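Local coordinates for oligopeptide ABC transporter, periplasmic oligopeptide-binding protein, putative (Thermotoga maritima MSB8, PDB 5IPW) that probably binds oligopeptides in the periplasm as the solute-binding component of an ABC transporter that imports peptides, at residues 455-458 with 459-462; 27-30 with 31-35. All blocks are in the same frame, centred on the assembly; numbering follows the deposited sequence.

Contact 1: residues 455-458 with 459-462; sequences TMVK and EYWK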
loop_
_atom_site.group_PDB
_atom_site.type_symbol
_atom_site.label_atom_id
_atom_site.label_comp_id
_atom_site.label_asym_id
_atom_site.label_seq_id
_atom_site.Cartn_x
_atom_site.Cartn_y
_atom_site.Cartn_z
ATOM N N THR A 455 -11.755 -21.611 -16.374
ATOM C CA THR A 455 -11.897 -22.867 -17.115
ATOM C C THR A 455 -12.218 -24.030 -16.171
ATOM O O THR A 455 -12.992 -24.919 -16.516
ATOM C CB THR A 455 -10.621 -23.202 -17.906
ATOM O OG1 THR A 455 -10.361 -22.166 -18.858
ATOM C CG2 THR A 455 -10.763 -24.534 -18.649
ATOM N N MET A 456 -11.626 -24.022 -14.984
ATOM C CA MET A 456 -11.924 -25.036 -13.983
ATOM C C MET A 456 -13.296 -24.812 -13.374
ATOM O O MET A 456 -13.982 -25.770 -13.038
ATOM C CB MET A 456 -10.868 -25.043 -12.883
ATOM C CG MET A 456 -9.484 -25.450 -13.367
ATOM S SD MET A 456 -8.190 -25.198 -12.135
ATOM C CE MET A 456 -9.008 -25.819 -10.670
ATOM N N VAL A 457 -13.687 -23.549 -13.229
ATOM C CA VAL A 457 -15.012 -23.188 -12.689
ATOM C C VAL A 457 -16.135 -23.554 -13.671
ATOM O O VAL A 457 -17.286 -23.747 -13.265
ATOM C CB VAL A 457 -15.092 -21.683 -12.323
ATOM C CG1 VAL A 457 -16.476 -21.306 -11.801
ATOM C CG2 VAL A 457 -14.035 -21.331 -11.282
ATOM N N LYS A 458 -15.791 -23.632 -14.957
ATOM C CA LYS A 458 -16.677 -24.184 -15.981
ATOM C C LYS A 458 -17.257 -25.513 -15.500
ATOM O O LYS A 458 -18.474 -25.692 -15.476
ATOM C CB LYS A 458 -15.905 -24.384 -17.292
ATOM C CG LYS A 458 -16.762 -24.643 -18.520
ATOM C CD LYS A 458 -15.919 -24.597 -19.788
ATOM C CE LYS A 458 -16.585 -25.329 -20.945
ATOM N NZ LYS A 458 -17.993 -24.895 -21.168
ATOM N N GLU A 459 -16.376 -26.425 -15.092
ATOM C CA GLU A 459 -16.791 -27.717 -14.543
ATOM C C GLU A 459 -17.637 -27.581 -13.286
ATOM O O GLU A 459 -18.682 -28.206 -13.178
ATOM C CB GLU A 459 -15.578 -28.600 -14.231
ATOM C CG GLU A 459 -15.013 -29.333 -15.436
ATOM C CD GLU A 459 -15.969 -30.374 -15.993
ATOM O OE1 GLU A 459 -16.486 -31.206 -15.213
ATOM O OE2 GLU A 459 -16.198 -30.360 -17.222
ATOM N N TYR A 460 -17.196 -26.770 -12.335
ATOM C CA TYR A 460 -17.877 -26.710 -11.036
ATOM C C TYR A 460 -19.294 -26.174 -11.185
ATOM O O TYR A 460 -20.201 -26.593 -10.463
ATOM C CB TYR A 460 -17.100 -25.866 -10.011
ATOM C CG TYR A 460 -15.627 -26.207 -9.860
ATOM C CD1 TYR A 460 -15.122 -27.455 -10.247
ATOM C CD2 TYR A 460 -14.737 -25.287 -9.316
ATOM C CE1 TYR A 460 -13.780 -27.762 -10.114
ATOM C CE2 TYR A 460 -13.393 -25.591 -9.172
ATOM C CZ TYR A 460 -12.924 -26.829 -9.574
ATOM O OH TYR A 460 -11.596 -27.142 -9.444
ATOM N N TRP A 461 -19.472 -25.256 -12.132
ATOM C CA TRP A 461 -20.773 -24.640 -12.384
ATOM C C TRP A 461 -21.689 -25.498 -13.273
ATOM O O TRP A 461 -22.914 -25.382 -13.199
ATOM C CB TRP A 461 -20.592 -23.228 -12.965
ATOM C CG TRP A 461 -20.201 -22.183 -11.935
ATOM C CD1 TRP A 461 -20.123 -22.346 -10.577
ATOM C CD2 TRP A 461 -19.887 -20.806 -12.183
ATOM N NE1 TRP A 461 -19.765 -21.168 -9.974
ATOM C CE2 TRP A 461 -19.611 -20.207 -10.936
ATOM C CE3 TRP A 461 -19.806 -20.024 -13.340
ATOM C CZ2 TRP A 461 -19.264 -18.863 -10.814
ATOM C CZ3 TRP A 461 -19.458 -18.686 -13.215
ATOM C CH2 TRP A 461 -19.190 -18.121 -11.962
ATOM N N LYS A 462 -21.097 -26.361 -14.096
ATOM C CA LYS A 462 -21.854 -27.385 -14.823
ATOM C C LYS A 462 -22.605 -28.310 -13.860
ATOM O O LYS A 462 -23.741 -28.701 -14.124
ATOM C CB LYS A 462 -20.913 -28.209 -15.703
ATOM C CG LYS A 462 -21.601 -29.200 -16.635
ATOM C CD LYS A 462 -20.599 -30.096 -17.351
ATOM C CE LYS A 462 -19.468 -29.304 -17.994
ATOM N NZ LYS A 462 -18.665 -30.133 -18.932
#
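The carbonyl oxygen of M456 is approached by two successive amides of the next helical turn, E459 N and Y460 N, and also lies over an aromatic ring. Both bonds to M456 O are weak: that from E459 N is 3.2 Å long and strongly bent, while Y460 N is farther off but better aimed. The same oxygen sits 3.4 Å above the plane of the Y460 ring, over its centre. The ring therefore lies against the backbone of the preceding turn, with V457 N over the same face. M456 runs beside the tyrosine, pointing the same way, and its terminal CE comes 4.2 Å from Y460 CZ. M456 also touches I374, I377 and L378 of helix 371-379.

On another flank, the V457 branch CG1, anti to the backbone N (chi1 178°), is placed over the face of W461. It stands 3.5 Å from the centroid of the five-membered ring and 16° off the ring normal, a CH-pi contact. The indole touches F441 and I443 of strand 440-445, and its NE1 bonds to L365 O, which satisfies the polar edge of this buried ring. Helix 448-462 is the crossover of a beta-alpha-beta unit whose parallel strands are 440-445 and 467-472; K458 NZ reaches V468 O on the second strand.

Backbone bonds W461 N to V457 O (2.9 Å) and K462 N to K458 O (3.0 Å) carry the helix to its end. K462 NZ forms a salt bridge with E459 OE2 at 3.0 Å, from above the carboxylate plane. The helix thus turns apolar groups to neighbouring elements while pairing charges elsewhere.

Contact 2: residues 27-30 with 31-35; sequences LTKL and VEEGK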
loop_
_atom_site.group_PDB
_atom_site.type_symbol
_atom_site.label_atom_id
_atom_site.label_comp_id
_atom_site.label_asym_id
_atom_site.label_seq_id
_atom_site.Cartn_x
_atom_site.Cartn_y
_atom_site.Cartn_z
ATOM N N LEU A 27 30.739 5.712 14.822
ATOM C CA LEU A 27 30.445 7.101 15.166
ATOM C C LEU A 27 31.265 7.564 16.368
ATOM O O LEU A 27 31.694 8.716 16.414
ATOM C CB LEU A 27 28.951 7.296 15.424
ATOM C CG LEU A 27 28.036 6.996 14.240
ATOM C CD1 LEU A 27 26.588 7.249 14.624
ATOM C CD2 LEU A 27 28.396 7.844 13.030
ATOM N N THR A 28 31.485 6.674 17.334
ATOM C CA THR A 28 32.313 6.996 18.492
ATOM C C THR A 28 33.727 7.335 18.064
ATOM O O THR A 28 34.344 8.238 18.617
ATOM C CB THR A 28 32.376 5.843 19.503
ATOM O OG1 THR A 28 31.052 5.476 19.900
ATOM C CG2 THR A 28 33.165 6.256 20.738
ATOM N N LYS A 29 34.236 6.608 17.082
ATOM C CA LYS A 29 35.568 6.867 16.573
ATOM C C LYS A 29 35.648 8.282 16.006
ATOM O O LYS A 29 36.606 9.007 16.272
ATOM C CB LYS A 29 35.947 5.839 15.509
ATOM C CG LYS A 29 37.380 5.970 15.037
ATOM C CD LYS A 29 37.830 4.757 14.235
ATOM C CE LYS A 29 39.070 5.071 13.406
ATOM N NZ LYS A 29 39.397 3.991 12.433
ATOM N N LEU A 30 34.628 8.677 15.246
ATOM C CA LEU A 30 34.581 10.018 14.669
ATOM C C LEU A 30 34.548 11.129 15.711
ATOM O O LEU A 30 35.188 12.155 15.520
ATOM C CB LEU A 30 33.381 10.180 13.731
ATOM C CG LEU A 30 33.409 9.425 12.397
ATOM C CD1 LEU A 30 32.073 9.590 11.692
ATOM C CD2 LEU A 30 34.539 9.896 11.494
ATOM N N VAL A 31 33.799 10.950 16.797
ATOM C CA VAL A 31 33.712 12.023 17.812
ATOM C C VAL A 31 35.021 12.097 18.594
ATOM O O VAL A 31 35.451 13.187 18.974
ATOM C CB VAL A 31 32.437 11.986 18.742
ATOM C CG1 VAL A 31 31.463 10.877 18.385
ATOM C CG2 VAL A 31 32.790 11.929 20.224
ATOM N N GLU A 32 35.658 10.948 18.801
ATOM C CA GLU A 32 36.967 10.894 19.452
ATOM C C GLU A 32 38.051 11.566 18.604
ATOM O O GLU A 32 38.953 12.203 19.141
ATOM C CB GLU A 32 37.348 9.443 19.756
ATOM C CG GLU A 32 36.606 8.871 20.959
ATOM C CD GLU A 32 36.900 7.399 21.215
ATOM O OE1 GLU A 32 37.570 6.752 20.379
ATOM O OE2 GLU A 32 36.446 6.889 22.265
ATOM N N GLU A 33 37.949 11.424 17.284
ATOM C CA GLU A 33 38.814 12.147 16.342
ATOM C C GLU A 33 38.423 13.619 16.143
ATOM O O GLU A 33 39.113 14.333 15.425
ATOM C CB GLU A 33 38.818 11.451 14.980
ATOM C CG GLU A 33 39.467 10.079 14.990
ATOM C CD GLU A 33 39.149 9.256 13.749
ATOM O OE1 GLU A 33 38.322 9.688 12.910
ATOM O OE2 GLU A 33 39.733 8.161 13.612
ATOM N N GLY A 34 37.323 14.065 16.748
ATOM C CA GLY A 34 36.908 15.469 16.688
ATOM C C GLY A 34 36.065 15.869 15.485
ATOM O O GLY A 34 35.763 17.050 15.310
ATOM N N LYS A 35 35.656 14.890 14.678
ATOM C CA LYS A 35 34.919 15.142 13.433
ATOM C C LYS A 35 33.395 15.077 13.576
ATOM O O LYS A 35 32.685 15.268 12.593
ATOM C CB LYS A 35 35.323 14.122 12.372
ATOM C CG LYS A 35 36.813 13.935 12.196
ATOM C CD LYS A 35 37.072 12.991 11.036
ATOM C CE LYS A 35 38.468 12.395 11.084
ATOM N NZ LYS A 35 38.604 11.221 10.173
#
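CG of K29 stands anti to the backbone N (chi1 -174°) whereas CG of E33, one turn on, stands anti to its carbonyl carbon (chi1 -67°), and these settings swing the glutamate chain across the stem of the lysine. The carboxylate packs on methylenes, with K29 CG 3.9 Å from E33 CD. The lysine chain runs on extended past the carboxylate, and K29 NZ ends 4.3 Å from E33 OE2, beyond a salt bridge. The other carboxylate oxygen has a closer partner: K35 NZ makes a salt bridge to E33 OE1 at 3.1 Å, though as a hydrogen bond it is weak.

What brings K35 back to this position is the Schellman motif that ends helix 25-32. G34 turns to a positive phi of 86°, a conformation that suits a residue without a side chain, and the chain, turning out of the helix, closes the last turn with two amides. K35 N bonds to L30 O at 2.9 Å, and G34 N makes a weaker bond to V31 O. Beside the cap, the aliphatic part of K35 crosses L30 at about a right angle, CD of K35 and CD2 of L30 being 4.0 Å apart. L30 also touches L36, just past the cap.

On a different side of the helix T28 offers its methyl to E32: T28 CG2 lies 3.9 Å from E32 CD. The threonine hydroxyl bonds instead to E23 OE2. L27 is the buried member of the group, and its side chain rests on L36, R42, P259 and Q270.

Overall arrangement
Both contacts are local, each lying along the C-terminal turns of one helix, but they sit on opposite sides of the chain's centre, their own centres about 70 Å apart, and do not touch. Contact 1 is partly buried: its helix is the crossover of a beta-alpha-beta unit, and aromatic rings, a methionine and a valine dominate its side-chain contacts. Contact 2 lies at the surface on the short helix 25-32, where a carboxylate lies along lysine methylenes, a lysine chain crosses a leucine and only one residue is buried. Each includes a lysine-glutamate salt bridge, in contact 1 within the helix and in contact 2 beyond the last helical turn, where a glycine of positive phi ends the helix.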